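Local structure of 4-oxalocrotonate decarboxylase NahK (Pseudomonas putida, 5D2K) at residues 46-51 / 86-91; 66-71 / 218-223; 172-177 / 264-269; 144-149 / 256-261. The protein catalyses the metal-assisted decarboxylation of (3E)-2-oxohex-3-enedioate to 2-oxopent-4-enoate and carbon dioxide, a step in the breakdown of naphthalene. The protein carries 1 engineered substitution. All blocks are in the same frame, centred on the assembly; numbering follows the deposited sequence.

Interaction 1 (46-51 / 86-91). With EDO (1,2-ethanediol), chain H.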
loop_
_atom_site.group_PDB
_atom_site.type_symbol
_atom_site.label_atom_id
_atom_site.label_comp_id
_atom_site.label_asym_id
_atom_site.label_seq_id
_atom_site.Cartn_x
_atom_site.Cartn_y
_atom_site.Cartn_z
ATOM N N ASP A 46 8.468 -0.331 17.424
ATOM C CA ASP A 46 8.106 -1.743 17.648
ATOM C C ASP A 46 7.369 -2.328 16.441
ATOM O O ASP A 46 7.688 -3.413 15.956
ATOM C CB ASP A 46 7.199 -1.907 18.874
ATOM C CG ASP A 46 7.917 -1.723 20.201
ATOM O OD1 ASP A 46 9.090 -2.127 20.347
ATOM O OD2 ASP A 46 7.257 -1.189 21.116
ATOM N N ALA A 47 6.359 -1.600 15.979
ATOM C CA ALA A 47 5.501 -2.076 14.904
ATOM C C ALA A 47 6.276 -2.207 13.597
ATOM O O ALA A 47 6.087 -3.175 12.855
ATOM C CB ALA A 47 4.310 -1.141 14.733
ATOM N N TYR A 48 7.160 -1.253 13.312
ATOM C CA TYR A 48 7.945 -1.376 12.091
ATOM C C TYR A 48 8.976 -2.507 12.222
ATOM O O TYR A 48 9.283 -3.167 11.230
ATOM C CB TYR A 48 8.617 -0.046 11.720
ATOM C CG TYR A 48 7.700 0.875 10.921
ATOM C CD1 TYR A 48 7.324 0.557 9.609
ATOM C CD2 TYR A 48 7.189 2.043 11.478
ATOM C CE1 TYR A 48 6.477 1.393 8.875
ATOM C CE2 TYR A 48 6.347 2.886 10.750
ATOM C CZ TYR A 48 5.997 2.552 9.450
ATOM O OH TYR A 48 5.152 3.370 8.724
ATOM N N ASP A 49 9.477 -2.756 13.438
ATOM C CA ASP A 49 10.344 -3.916 13.669
ATOM C C ASP A 49 9.607 -5.195 13.276
ATOM O O ASP A 49 10.165 -6.075 12.610
ATOM C CB ASP A 49 10.776 -4.031 15.146
ATOM C CG ASP A 49 11.862 -3.037 15.538
ATOM O OD1 ASP A 49 12.440 -2.354 14.669
ATOM O OD2 ASP A 49 12.153 -2.957 16.755
ATOM N N VAL A 50 8.350 -5.293 13.705
ATOM C CA VAL A 50 7.551 -6.459 13.373
ATOM C C VAL A 50 7.330 -6.548 11.856
ATOM O O VAL A 50 7.501 -7.617 11.273
ATOM C CB VAL A 50 6.204 -6.444 14.123
ATOM C CG1 VAL A 50 5.269 -7.541 13.614
ATOM C CG2 VAL A 50 6.437 -6.599 15.625
ATOM N N GLN A 51 6.972 -5.432 11.224
ATOM C CA GLN A 51 6.760 -5.424 9.779
ATOM C C GLN A 51 7.999 -5.867 9.003
ATOM O O GLN A 51 7.905 -6.685 8.074
ATOM C CB GLN A 51 6.341 -4.033 9.292
ATOM C CG GLN A 51 5.954 -4.044 7.804
ATOM C CD GLN A 51 5.796 -2.657 7.221
ATOM O OE1 GLN A 51 6.600 -2.228 6.388
ATOM N NE2 GLN A 51 4.742 -1.956 7.631
ATOM N N PRO A 86 0.441 8.971 8.071
ATOM C CA PRO A 86 0.903 8.190 6.916
ATOM C C PRO A 86 1.882 7.102 7.316
ATOM O O PRO A 86 2.768 7.310 8.150
ATOM C CB PRO A 86 1.596 9.224 6.033
ATOM C CG PRO A 86 1.081 10.560 6.519
ATOM C CD PRO A 86 0.885 10.371 7.989
ATOM N N ILE A 87 1.712 5.946 6.691
ATOM C CA ILE A 87 2.494 4.758 7.002
ATOM C C ILE A 87 2.983 4.129 5.708
ATOM O O ILE A 87 2.510 4.485 4.618
ATOM C CB ILE A 87 1.654 3.736 7.793
ATOM C CG1 ILE A 87 0.435 3.305 6.972
ATOM C CG2 ILE A 87 1.211 4.339 9.131
ATOM C CD1 ILE A 87 -0.451 2.266 7.689
ATOM N N TYR A 88 3.931 3.204 5.809
ATOM C CA TYR A 88 4.341 2.457 4.635
ATOM C C TYR A 88 4.315 0.953 4.933
ATOM O O TYR A 88 4.240 0.542 6.090
ATOM C CB TYR A 88 5.732 2.891 4.140
ATOM C CG TYR A 88 6.904 2.522 5.039
ATOM C CD1 TYR A 88 7.456 1.244 5.020
ATOM C CD2 TYR A 88 7.461 3.466 5.902
ATOM C CE1 TYR A 88 8.533 0.921 5.840
ATOM C CE2 TYR A 88 8.533 3.159 6.714
ATOM C CZ TYR A 88 9.064 1.882 6.689
ATOM O OH TYR A 88 10.131 1.565 7.508
ATOM N N GLY A 89 4.358 0.159 3.871
ATOM C CA GLY A 89 4.517 -1.283 3.971
ATOM C C GLY A 89 5.203 -1.778 2.712
ATOM O O GLY A 89 5.527 -0.984 1.822
ATOM N N PHE A 90 5.445 -3.083 2.629
ATOM C CA PHE A 90 6.134 -3.650 1.470
ATOM C C PHE A 90 5.207 -4.511 0.614
ATOM O O PHE A 90 4.147 -4.952 1.076
ATOM C CB PHE A 90 7.343 -4.488 1.922
ATOM C CG PHE A 90 6.960 -5.748 2.658
ATOM C CD1 PHE A 90 6.671 -6.917 1.963
ATOM C CD2 PHE A 90 6.856 -5.752 4.040
ATOM C CE1 PHE A 90 6.292 -8.073 2.639
ATOM C CE2 PHE A 90 6.486 -6.892 4.720
ATOM C CZ PHE A 90 6.199 -8.060 4.019
ATOM N N LEU A 91 5.625 -4.757 -0.626
ATOM C CA LEU A 91 4.862 -5.578 -1.570
ATOM C C LEU A 91 5.657 -6.822 -1.975
ATOM O O LEU A 91 6.771 -6.716 -2.512
ATOM C CB LEU A 91 4.500 -4.755 -2.814
ATOM C CG LEU A 91 3.750 -3.451 -2.536
ATOM C CD1 LEU A 91 3.642 -2.639 -3.823
ATOM C CD2 LEU A 91 2.360 -3.735 -1.984
HETATM C C1 EDO H . 9.966 4.057 10.358
HETATM O O1 EDO H . 10.723 3.780 9.159
HETATM C C2 EDO H . 9.046 5.261 10.162
HETATM O O2 EDO H . 8.634 5.773 11.443
HETATM O O HOH W 1 4.565 5.720 9.690
#
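Two first torsions bring the tyrosines together: Tyr-48 places CG on the far side from its carbonyl carbon (chi1 -85°), while Tyr-88 holds its ring between backbone N and carbonyl carbon (chi1 69°). The rings form an offset stack, tilted by 27° with centroids 4.5 Å apart. Tyr-48 CE1 does the touching: it lies over the centre of the Tyr-88 ring, 3.4 Å from Tyr-88 CZ. Beyond the stack the Tyr-48 hydroxyl reaches the strand backbone, where Tyr-88 N donates to Tyr-48 OH over 3.2 Å. A water in the plane of the Tyr-48 ring, 2.6 Å from Tyr-48 OH, passes a hydrogen bond on to Pro-86 O. Tyr-88 OH in turn donates to O1 of an ethanediol at 2.8 Å, near its own ring plane. Gln-51, its chain extended, donates from NE2 to Tyr-88 O over 3.0 Å, in the carbonyl plane and on a lone pair, with the acceptor close to the amide plane of Gln-51; Val-164 O takes a second bond from NE2. Tyr-88 is thus fixed through its N, its O and its ring, an example of a helix binding a strand by polar side chains as much as by packing. The side chain of Ile-87 comes within about 5 Å of the bound 2-oxoadipate. Strand 87-92 pairs antiparallel with strand 65-71; helix 213-225 packs on Tyr-88, and helix 160-165 on Ile-87.

Interaction 2 (66-71 / 218-223). With OOG (2-oxoadipic acid), chain D; EDO (1,2-ethanediol), chain H.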
loop_
_atom_site.group_PDB
_atom_site.type_symbol
_atom_site.label_atom_id
_atom_site.label_comp_id
_atom_site.label_asym_id
_atom_site.label_seq_id
_atom_site.Cartn_x
_atom_site.Cartn_y
_atom_site.Cartn_z
ATOM N N VAL A 66 8.838 -6.724 -4.419
ATOM C CA VAL A 66 8.767 -6.052 -5.723
ATOM C C VAL A 66 8.350 -4.600 -5.631
ATOM O O VAL A 66 8.203 -3.938 -6.663
ATOM C CB VAL A 66 7.801 -6.772 -6.680
ATOM C CG1 VAL A 66 8.275 -8.205 -6.937
ATOM C CG2 VAL A 66 6.364 -6.765 -6.134
ATOM N N GLY A 67 8.197 -4.092 -4.413
ATOM C CA GLY A 67 7.921 -2.676 -4.234
ATOM C C GLY A 67 7.547 -2.269 -2.827
ATOM O O GLY A 67 7.610 -3.067 -1.902
ATOM N N LEU A 68 7.161 -1.008 -2.675
ATOM C CA LEU A 68 6.725 -0.448 -1.405
ATOM C C LEU A 68 5.395 0.274 -1.611
ATOM O O LEU A 68 5.089 0.676 -2.737
ATOM C CB LEU A 68 7.764 0.537 -0.847
ATOM C CG LEU A 68 9.157 -0.013 -0.571
ATOM C CD1 LEU A 68 10.122 1.139 -0.292
ATOM C CD2 LEU A 68 9.132 -1.019 0.577
ATOM N N LYS A 69 4.609 0.434 -0.546
ATOM C CA LYS A 69 3.388 1.240 -0.628
ATOM C C LYS A 69 3.334 2.268 0.492
ATOM O O LYS A 69 3.859 2.058 1.580
ATOM C CB LYS A 69 2.104 0.376 -0.626
ATOM C CG LYS A 69 2.002 -0.752 0.412
ATOM C CD LYS A 69 1.348 -0.340 1.731
ATOM C CE LYS A 69 -0.074 0.191 1.562
ATOM N NZ LYS A 69 -1.224 -0.790 1.673
ATOM N N MET A 70 2.741 3.410 0.180
ATOM C CA MET A 70 2.393 4.409 1.183
ATOM C C MET A 70 0.909 4.322 1.459
ATOM O O MET A 70 0.105 4.144 0.527
ATOM C CB MET A 70 2.772 5.808 0.709
ATOM C CG MET A 70 4.268 6.078 0.802
ATOM S SD MET A 70 4.828 6.314 2.491
ATOM C CE MET A 70 4.024 7.856 2.886
ATOM N N GLY A 71 0.545 4.437 2.731
ATOM C CA GLY A 71 -0.851 4.385 3.120
ATOM C C GLY A 71 -1.267 5.567 3.966
ATOM O O GLY A 71 -0.428 6.202 4.622
ATOM N N ALA A 218 8.496 11.442 -1.507
ATOM C CA ALA A 218 9.436 12.152 -0.634
ATOM C C ALA A 218 9.226 11.723 0.813
ATOM O O ALA A 218 10.185 11.452 1.541
ATOM C CB ALA A 218 9.269 13.680 -0.780
ATOM N N MET A 219 7.964 11.629 1.221
ATOM C CA MET A 219 7.662 11.229 2.587
ATOM C C MET A 219 8.158 9.811 2.871
ATOM O O MET A 219 8.691 9.544 3.946
ATOM C CB MET A 219 6.167 11.329 2.866
ATOM C CG MET A 219 5.829 11.007 4.299
ATOM S SD MET A 219 4.104 11.274 4.693
ATOM C CE MET A 219 4.031 13.059 4.540
ATOM N N LEU A 220 7.993 8.907 1.909
ATOM C CA LEU A 220 8.484 7.542 2.078
ATOM C C LEU A 220 9.998 7.534 2.311
ATOM O O LEU A 220 10.484 6.821 3.195
ATOM C CB LEU A 220 8.117 6.682 0.860
ATOM C CG LEU A 220 8.662 5.252 0.792
ATOM C CD1 LEU A 220 8.140 4.424 1.969
ATOM C CD2 LEU A 220 8.260 4.615 -0.523
ATOM N N ALA A 221 10.739 8.322 1.543
ATOM C CA ALA A 221 12.184 8.393 1.734
ATOM C C ALA A 221 12.502 8.849 3.153
ATOM O O ALA A 221 13.392 8.294 3.816
ATOM C CB ALA A 221 12.835 9.335 0.696
ATOM N N ASN A 222 11.760 9.843 3.622
ATOM C CA ASN A 222 12.007 10.379 4.958
ATOM C C ASN A 222 11.653 9.378 6.060
ATOM O O ASN A 222 12.396 9.243 7.036
ATOM C CB ASN A 222 11.255 11.700 5.125
ATOM C CG ASN A 222 11.849 12.795 4.249
ATOM O OD1 ASN A 222 13.042 12.760 3.944
ATOM N ND2 ASN A 222 11.022 13.747 3.824
ATOM N N LEU A 223 10.557 8.643 5.883
ATOM C CA LEU A 223 10.180 7.618 6.861
ATOM C C LEU A 223 11.221 6.498 6.919
ATOM O O LEU A 223 11.591 6.021 8.005
ATOM C CB LEU A 223 8.797 7.044 6.530
ATOM C CG LEU A 223 7.626 8.000 6.759
ATOM C CD1 LEU A 223 6.328 7.447 6.184
ATOM C CD2 LEU A 223 7.481 8.265 8.256
HETATM C C2 OOG D . -4.304 0.639 5.502
HETATM C C3 OOG D . -3.808 0.704 4.067
HETATM C C4 OOG D . -3.738 2.138 3.586
HETATM C C6 OOG D . -3.806 3.486 1.355
HETATM O O4 OOG D . -3.591 3.539 0.122
HETATM O O3 OOG D . -4.304 4.467 1.964
HETATM C C5 OOG D . -3.475 2.216 2.099
HETATM C C1 OOG D . -5.795 0.370 5.525
HETATM O O1 OOG D . -6.253 -0.692 6.039
HETATM O O2 OOG D . -6.581 1.221 5.032
HETATM O O5 OOG D . -3.003 1.297 1.466
HETATM C C1 EDO H . 9.966 4.057 10.358
HETATM O O1 EDO H . 10.723 3.780 9.159
HETATM C C2 EDO H . 9.046 5.261 10.162
HETATM O O2 EDO H . 8.634 5.773 11.443
#
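Strand 66-71 crosses helix 218-223 at 104°, the axes 9.5 Å apart at closest, with Met-70 and Leu-220 nearest at their CA atoms. Leu-68 and Met-70, alternate residues of the strand, both direct their CB atoms at the helix. Met-70 bends at its second and third torsions (chi2 -73°, chi3 -68°), which folds the thioether along the helix surface: its SD lies 3.7 Å from Leu-220 CB, and its CE comes 4.0 Å from Leu-223 CD1. The same methyl also meets the CG of Met-219, at 3.9 Å, although the position of that side chain is less certain because two conformers exist. Leu-220 forks over the strand, CD1 lying against the Met-70 sulfur and CD2 meeting Leu-68 CD1 at 4.0 Å. Shortening Met-70 to an alanine would remove SD and CE and would probably leave a gap between the strand and the side chains of Leu-220 and Leu-223. Lys-69, between the two apolar residues, points its CB the other way; its NZ donates to O5 of 2-oxoadipate at 2.8 Å and forms a salt bridge with Glu-147. The strand is therefore two-sided: the face toward the helix meets it through sulfur and methyl groups, a contact resting on apolar packing that is not strongly directional, while the other face brings a charge to the ligand.

Interaction 3 (172-177 / 264-269)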
loop_
_atom_site.group_PDB
_atom_site.type_symbol
_atom_site.label_atom_id
_atom_site.label_comp_id
_atom_site.label_asym_id
_atom_site.label_seq_id
_atom_site.Cartn_x
_atom_site.Cartn_y
_atom_site.Cartn_z
ATOM N N ARG A 172 -2.845 -7.610 -2.242
ATOM C CA ARG A 172 -2.741 -7.731 -3.703
ATOM C C ARG A 172 -2.609 -6.362 -4.334
ATOM O O ARG A 172 -3.014 -5.367 -3.739
ATOM C CB ARG A 172 -3.966 -8.413 -4.333
ATOM C CG ARG A 172 -4.316 -9.814 -3.796
ATOM C CD ARG A 172 -3.387 -10.901 -4.332
ATOM N NE ARG A 172 -3.825 -12.223 -3.857
ATOM C CZ ARG A 172 -3.406 -12.798 -2.735
ATOM N NH1 ARG A 172 -2.518 -12.192 -1.950
ATOM N NH2 ARG A 172 -3.885 -13.991 -2.390
ATOM N N PHE A 173 -2.055 -6.320 -5.542
ATOM C CA PHE A 173 -2.111 -5.094 -6.332
ATOM C C PHE A 173 -2.201 -5.456 -7.806
ATOM O O PHE A 173 -1.651 -6.463 -8.250
ATOM C CB PHE A 173 -0.909 -4.176 -6.042
ATOM C CG PHE A 173 0.420 -4.712 -6.507
ATOM C CD1 PHE A 173 1.185 -5.547 -5.692
ATOM C CD2 PHE A 173 0.923 -4.364 -7.755
ATOM C CE1 PHE A 173 2.415 -6.032 -6.130
ATOM C CE2 PHE A 173 2.147 -4.842 -8.196
ATOM C CZ PHE A 173 2.900 -5.676 -7.389
ATOM N N ILE A 174 -2.926 -4.622 -8.547
ATOM C CA ILE A 174 -3.211 -4.852 -9.965
ATOM C C ILE A 174 -2.700 -3.677 -10.797
ATOM O O ILE A 174 -3.189 -2.560 -10.645
ATOM C CB ILE A 174 -4.735 -5.011 -10.224
ATOM C CG1 ILE A 174 -5.384 -5.948 -9.198
ATOM C CG2 ILE A 174 -4.993 -5.479 -11.660
ATOM C CD1 ILE A 174 -6.844 -5.604 -8.856
ATOM N N THR A 175 -1.727 -3.911 -11.673
ATOM C CA THR A 175 -1.235 -2.841 -12.541
ATOM C C THR A 175 -1.934 -2.920 -13.890
ATOM O O THR A 175 -2.357 -4.002 -14.325
ATOM C CB THR A 175 0.290 -2.902 -12.762
ATOM O OG1 THR A 175 0.641 -4.140 -13.394
ATOM C CG2 THR A 175 1.043 -2.760 -11.438
ATOM N N GLY A 176 -2.082 -1.784 -14.557
ATOM C CA GLY A 176 -2.713 -1.803 -15.859
ATOM C C GLY A 176 -2.692 -0.452 -16.537
ATOM O O GLY A 176 -1.918 0.425 -16.157
ATOM N N GLY A 177 -3.542 -0.300 -17.547
ATOM C CA GLY A 177 -3.607 0.919 -18.332
ATOM C C GLY A 177 -2.293 1.233 -19.024
ATOM O O GLY A 177 -1.507 0.342 -19.342
ATOM N N VAL A 264 -7.646 0.078 -15.632
ATOM C CA VAL A 264 -7.224 -1.137 -14.939
ATOM C C VAL A 264 -8.468 -1.925 -14.560
ATOM O O VAL A 264 -9.408 -1.357 -14.004
ATOM C CB VAL A 264 -6.410 -0.814 -13.661
ATOM C CG1 VAL A 264 -5.945 -2.094 -12.970
ATOM C CG2 VAL A 264 -5.230 0.094 -13.990
ATOM N N SER A 265 -8.503 -3.222 -14.855
ATOM C CA SER A 265 -9.690 -4.036 -14.584
ATOM C C SER A 265 -9.327 -5.314 -13.844
ATOM O O SER A 265 -8.187 -5.777 -13.924
ATOM C CB SER A 265 -10.418 -4.402 -15.886
ATOM O OG SER A 265 -10.899 -3.265 -16.579
ATOM N N ALA A 266 -10.303 -5.895 -13.160
ATOM C CA ALA A 266 -10.132 -7.180 -12.501
ATOM C C ALA A 266 -11.489 -7.769 -12.203
ATOM O O ALA A 266 -12.495 -7.045 -12.150
ATOM C CB ALA A 266 -9.321 -7.042 -11.221
ATOM N N ARG A 267 -11.530 -9.081 -12.029
ATOM C CA ARG A 267 -12.747 -9.696 -11.542
ATOM C C ARG A 267 -12.427 -10.599 -10.373
ATOM O O ARG A 267 -11.284 -11.023 -10.186
ATOM C CB ARG A 267 -13.476 -10.459 -12.650
ATOM C CG ARG A 267 -12.752 -11.636 -13.239
ATOM C CD ARG A 267 -13.736 -12.391 -14.141
ATOM N NE ARG A 267 -13.143 -13.560 -14.777
ATOM C CZ ARG A 267 -13.325 -14.808 -14.363
ATOM N NH1 ARG A 267 -12.743 -15.808 -15.007
ATOM N NH2 ARG A 267 -14.081 -15.059 -13.309
ATOM N N PHE A 268 -13.450 -10.858 -9.571
ATOM C CA PHE A 268 -13.287 -11.575 -8.315
ATOM C C PHE A 268 -14.115 -12.846 -8.280
ATOM O O PHE A 268 -15.242 -12.875 -8.771
ATOM C CB PHE A 268 -13.654 -10.651 -7.150
ATOM C CG PHE A 268 -12.761 -9.447 -7.056
ATOM C CD1 PHE A 268 -13.008 -8.311 -7.826
ATOM C CD2 PHE A 268 -11.648 -9.467 -6.238
ATOM C CE1 PHE A 268 -12.160 -7.209 -7.763
ATOM C CE2 PHE A 268 -10.799 -8.372 -6.162
ATOM C CZ PHE A 268 -11.052 -7.249 -6.920
ATOM N N ILE A 269 -13.542 -13.905 -7.721
ATOM C CA ILE A 269 -14.276 -15.160 -7.541
ATOM C C ILE A 269 -14.094 -15.658 -6.118
ATOM O O ILE A 269 -13.340 -15.067 -5.344
ATOM C CB ILE A 269 -13.818 -16.258 -8.524
ATOM C CG1 ILE A 269 -12.336 -16.575 -8.321
ATOM C CG2 ILE A 269 -14.096 -15.849 -9.956
ATOM C CD1 ILE A 269 -11.863 -17.764 -9.122
ATOM O OXT ILE A 269 -14.703 -16.644 -5.696
#
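Val-264 opens a face-to-face packing of two beta sheets within the fumarylacetoacetate hydrolase fold, strand 263-268 belonging to one and strand 170-175 to the other; the short segments 264-268 and 172-175 cross at 133°. Its CB points at the facing strand and its two methyls divide the work. CG1, anti to the backbone N (chi1 -178°), reaches Ile-174 O at 3.6 Å and Ile-174 CG2 at 3.8 Å; CG2 rests 3.6 Å from Gly-176 C, where a side chain on Gly-176 would be pressed tightly against it. A glycine replacing Val-264 would probably leave a gap beside Ile-174 and the Gly-176 backbone and weaken the join between the sheets. Ser-265 directs its CB away from the facing strand, and Asp-99 takes a hydrogen bond from its backbone N, while its carbonyl O remains near Ile-174 CG2. Ala-266 faces inward again, the expected alternation of a strand whose one side is buried. Here the contact narrows to two methyls, Ile-174 CD1 and Ala-266 CB, 3.7 Å apart.

Interaction 4 (144-149 / 256-261). With MG (magnesium ion), chain C; OOG (2-oxoadipic acid), chain D.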
loop_
_atom_site.group_PDB
_atom_site.type_symbol
_atom_site.label_atom_id
_atom_site.label_comp_id
_atom_site.label_asym_id
_atom_site.label_seq_id
_atom_site.Cartn_x
_atom_site.Cartn_y
_atom_site.Cartn_z
ATOM N N PRO A 144 -0.650 3.068 -13.554
ATOM C CA PRO A 144 -1.977 2.959 -12.923
ATOM C C PRO A 144 -2.074 1.659 -12.134
ATOM O O PRO A 144 -1.729 0.607 -12.672
ATOM C CB PRO A 144 -2.932 2.965 -14.116
ATOM C CG PRO A 144 -2.215 3.816 -15.141
ATOM C CD PRO A 144 -0.754 3.368 -14.994
ATOM N N THR A 145 -2.485 1.738 -10.870
ATOM C CA THR A 145 -2.464 0.574 -9.987
ATOM C C THR A 145 -3.666 0.570 -9.054
ATOM O O THR A 145 -3.943 1.573 -8.392
ATOM C CB THR A 145 -1.184 0.539 -9.111
ATOM O OG1 THR A 145 -0.020 0.660 -9.932
ATOM C CG2 THR A 145 -1.089 -0.763 -8.311
ATOM N N VAL A 146 -4.364 -0.562 -8.987
ATOM C CA VAL A 146 -5.437 -0.755 -8.023
ATOM C C VAL A 146 -4.932 -1.645 -6.895
ATOM O O VAL A 146 -4.447 -2.751 -7.157
ATOM C CB VAL A 146 -6.678 -1.403 -8.685
ATOM C CG1 VAL A 146 -7.773 -1.694 -7.646
ATOM C CG2 VAL A 146 -7.227 -0.483 -9.764
ATOM N N GLU A 147 -4.987 -1.167 -5.653
ATOM C CA GLU A 147 -4.607 -2.022 -4.536
ATOM C C GLU A 147 -5.799 -2.800 -4.030
ATOM O O GLU A 147 -6.904 -2.289 -4.001
ATOM C CB GLU A 147 -4.017 -1.229 -3.364
ATOM C CG GLU A 147 -3.183 -2.156 -2.460
ATOM C CD GLU A 147 -2.481 -1.475 -1.289
ATOM O OE1 GLU A 147 -2.697 -0.269 -1.043
ATOM O OE2 GLU A 147 -1.714 -2.179 -0.597
ATOM N N VAL A 148 -5.558 -4.044 -3.631
ATOM C CA VAL A 148 -6.515 -4.780 -2.814
ATOM C C VAL A 148 -5.964 -4.778 -1.404
ATOM O O VAL A 148 -4.898 -5.357 -1.163
ATOM C CB VAL A 148 -6.732 -6.222 -3.298
ATOM C CG1 VAL A 148 -7.839 -6.890 -2.460
ATOM C CG2 VAL A 148 -7.094 -6.242 -4.779
ATOM N N ILE A 149 -6.660 -4.113 -0.483
ATOM C CA ILE A 149 -6.240 -4.139 0.914
ATOM C C ILE A 149 -7.131 -5.074 1.702
ATOM O O ILE A 149 -8.286 -5.307 1.340
ATOM C CB ILE A 149 -6.241 -2.745 1.565
ATOM C CG1 ILE A 149 -7.593 -2.058 1.389
ATOM C CG2 ILE A 149 -5.076 -1.903 1.025
ATOM C CD1 ILE A 149 -7.738 -0.787 2.245
ATOM N N VAL A 256 -11.117 0.625 -13.211
ATOM C CA VAL A 256 -10.724 1.964 -12.785
ATOM C C VAL A 256 -10.133 2.721 -13.973
ATOM O O VAL A 256 -9.151 2.290 -14.578
ATOM C CB VAL A 256 -9.720 1.925 -11.629
ATOM C CG1 VAL A 256 -9.357 3.338 -11.226
ATOM C CG2 VAL A 256 -10.300 1.165 -10.431
ATOM N N ARG A 257 -10.747 3.849 -14.317
ATOM C CA ARG A 257 -10.335 4.617 -15.481
ATOM C C ARG A 257 -9.416 5.746 -15.055
ATOM O O ARG A 257 -9.720 6.492 -14.116
ATOM C CB ARG A 257 -11.553 5.175 -16.224
ATOM C CG ARG A 257 -12.582 4.105 -16.565
ATOM C CD ARG A 257 -13.751 4.673 -17.350
ATOM N NE ARG A 257 -14.765 3.640 -17.532
ATOM C CZ ARG A 257 -14.681 2.673 -18.437
ATOM N NH1 ARG A 257 -13.642 2.616 -19.259
ATOM N NH2 ARG A 257 -15.639 1.762 -18.520
ATOM N N TYR A 258 -8.285 5.839 -15.739
ATOM C CA TYR A 258 -7.281 6.851 -15.469
ATOM C C TYR A 258 -7.254 7.829 -16.618
ATOM O O TYR A 258 -7.040 7.431 -17.755
ATOM C CB TYR A 258 -5.904 6.196 -15.277
ATOM C CG TYR A 258 -5.782 5.418 -13.984
ATOM C CD1 TYR A 258 -6.397 4.176 -13.833
ATOM C CD2 TYR A 258 -5.065 5.933 -12.903
ATOM C CE1 TYR A 258 -6.296 3.472 -12.648
ATOM C CE2 TYR A 258 -4.956 5.231 -11.713
ATOM C CZ TYR A 258 -5.579 4.010 -11.586
ATOM O OH TYR A 258 -5.468 3.314 -10.399
ATOM N N GLN A 259 -7.513 9.099 -16.317
ATOM C CA GLN A 259 -7.532 10.155 -17.328
ATOM C C GLN A 259 -6.309 10.104 -18.248
ATOM O O GLN A 259 -5.171 10.275 -17.798
ATOM C CB GLN A 259 -7.629 11.507 -16.633
ATOM C CG GLN A 259 -7.732 12.683 -17.584
ATOM C CD GLN A 259 -7.420 13.977 -16.896
ATOM O OE1 GLN A 259 -6.872 13.986 -15.795
ATOM N NE2 GLN A 259 -7.749 15.093 -17.545
ATOM N N GLY A 260 -6.554 9.820 -19.529
ATOM C CA GLY A 260 -5.494 9.768 -20.524
ATOM C C GLY A 260 -4.568 8.563 -20.470
ATOM O O GLY A 260 -3.609 8.477 -21.244
ATOM N N LEU A 261 -4.841 7.633 -19.559
ATOM C CA LEU A 261 -3.969 6.476 -19.355
ATOM C C LEU A 261 -4.727 5.152 -19.373
ATOM O O LEU A 261 -4.260 4.162 -18.818
ATOM C CB LEU A 261 -3.213 6.596 -18.023
ATOM C CG LEU A 261 -2.231 7.759 -17.872
ATOM C CD1 LEU A 261 -1.653 7.745 -16.455
ATOM C CD2 LEU A 261 -1.130 7.687 -18.916
HETATM MG MG MG C . -3.175 1.659 -0.693
HETATM C C2 OOG D . -4.304 0.639 5.502
HETATM C C3 OOG D . -3.808 0.704 4.067
HETATM C C4 OOG D . -3.738 2.138 3.586
HETATM C C6 OOG D . -3.806 3.486 1.355
HETATM O O4 OOG D . -3.591 3.539 0.122
HETATM O O3 OOG D . -4.304 4.467 1.964
HETATM C C5 OOG D . -3.475 2.216 2.099
HETATM C C1 OOG D . -5.795 0.370 5.525
HETATM O O1 OOG D . -6.253 -0.692 6.039
HETATM O O2 OOG D . -6.581 1.221 5.032
HETATM O O5 OOG D . -3.003 1.297 1.466
HETATM O O HOH W 2 -1.188 2.282 -0.874
#
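The hydroxyl of Tyr-258 lies among backbone atoms of two strands: OH is 3.1 Å from Thr-145 O and hydrogen-bonds to Glu-116 O, which anchors the end of a buried side chain. CG of Tyr-258 stands anti to its carbonyl carbon (chi1 -71°), and this lays the ring against Pro-144. The result is a CH-pi contact over the face, with Pro-144 CB 3.5 Å from the centroid of the Tyr-258 ring and 4° off its normal. Past the ring, Pro-144 CG meets Leu-261 CB at 4.1 Å, Leu-261 being brought round toward Pro-144 by the type II turn from Tyr-258 to Leu-261. On the other side of Thr-145, Val-146 CG2 touches Val-256 CG2 at 3.6 Å. One residue further along, Glu-147 faces the active site, and its OE1 binds the magnesium ion at 2.0 Å. The metal is completed by Glu-114, Glu-116, a water and two oxygens of 2-oxoadipate. Tyr-258 thus grips the backbone O of a metal ligand, a second-shell link. Strand 139-149 runs between strands 112-121 and 170-175 in the larger sheet, and strand 253-258 packs across it from the smaller sheet, between strands 191-196 and 263-268.

Interactions 2 and 4 hold residues of the 2-oxoadipate pocket, Ile-87 of interaction 1 comes near it, and interaction 3 lies farther out, the Ile-174 side chain about 12 Å from the magnesium ion. Interactions 1 and 2 share a strand pair, Ile-87 O lying 2.7 Å from Gly-71 N; helix 44-60 packs on strand 87-92 and helix 213-225 on its sheet neighbour 65-71. Interactions 3 and 4, with centres 9 Å apart, join the same two sheets through adjacent strands, Ile-174 N standing 2.8 Å from Val-146 O. At the ligand, Lys-69 NZ of interaction 2 forms a 2.7 Å salt bridge with Glu-147 OE2 of interaction 4, joining the residue that holds the keto oxygen to one that holds magnesium.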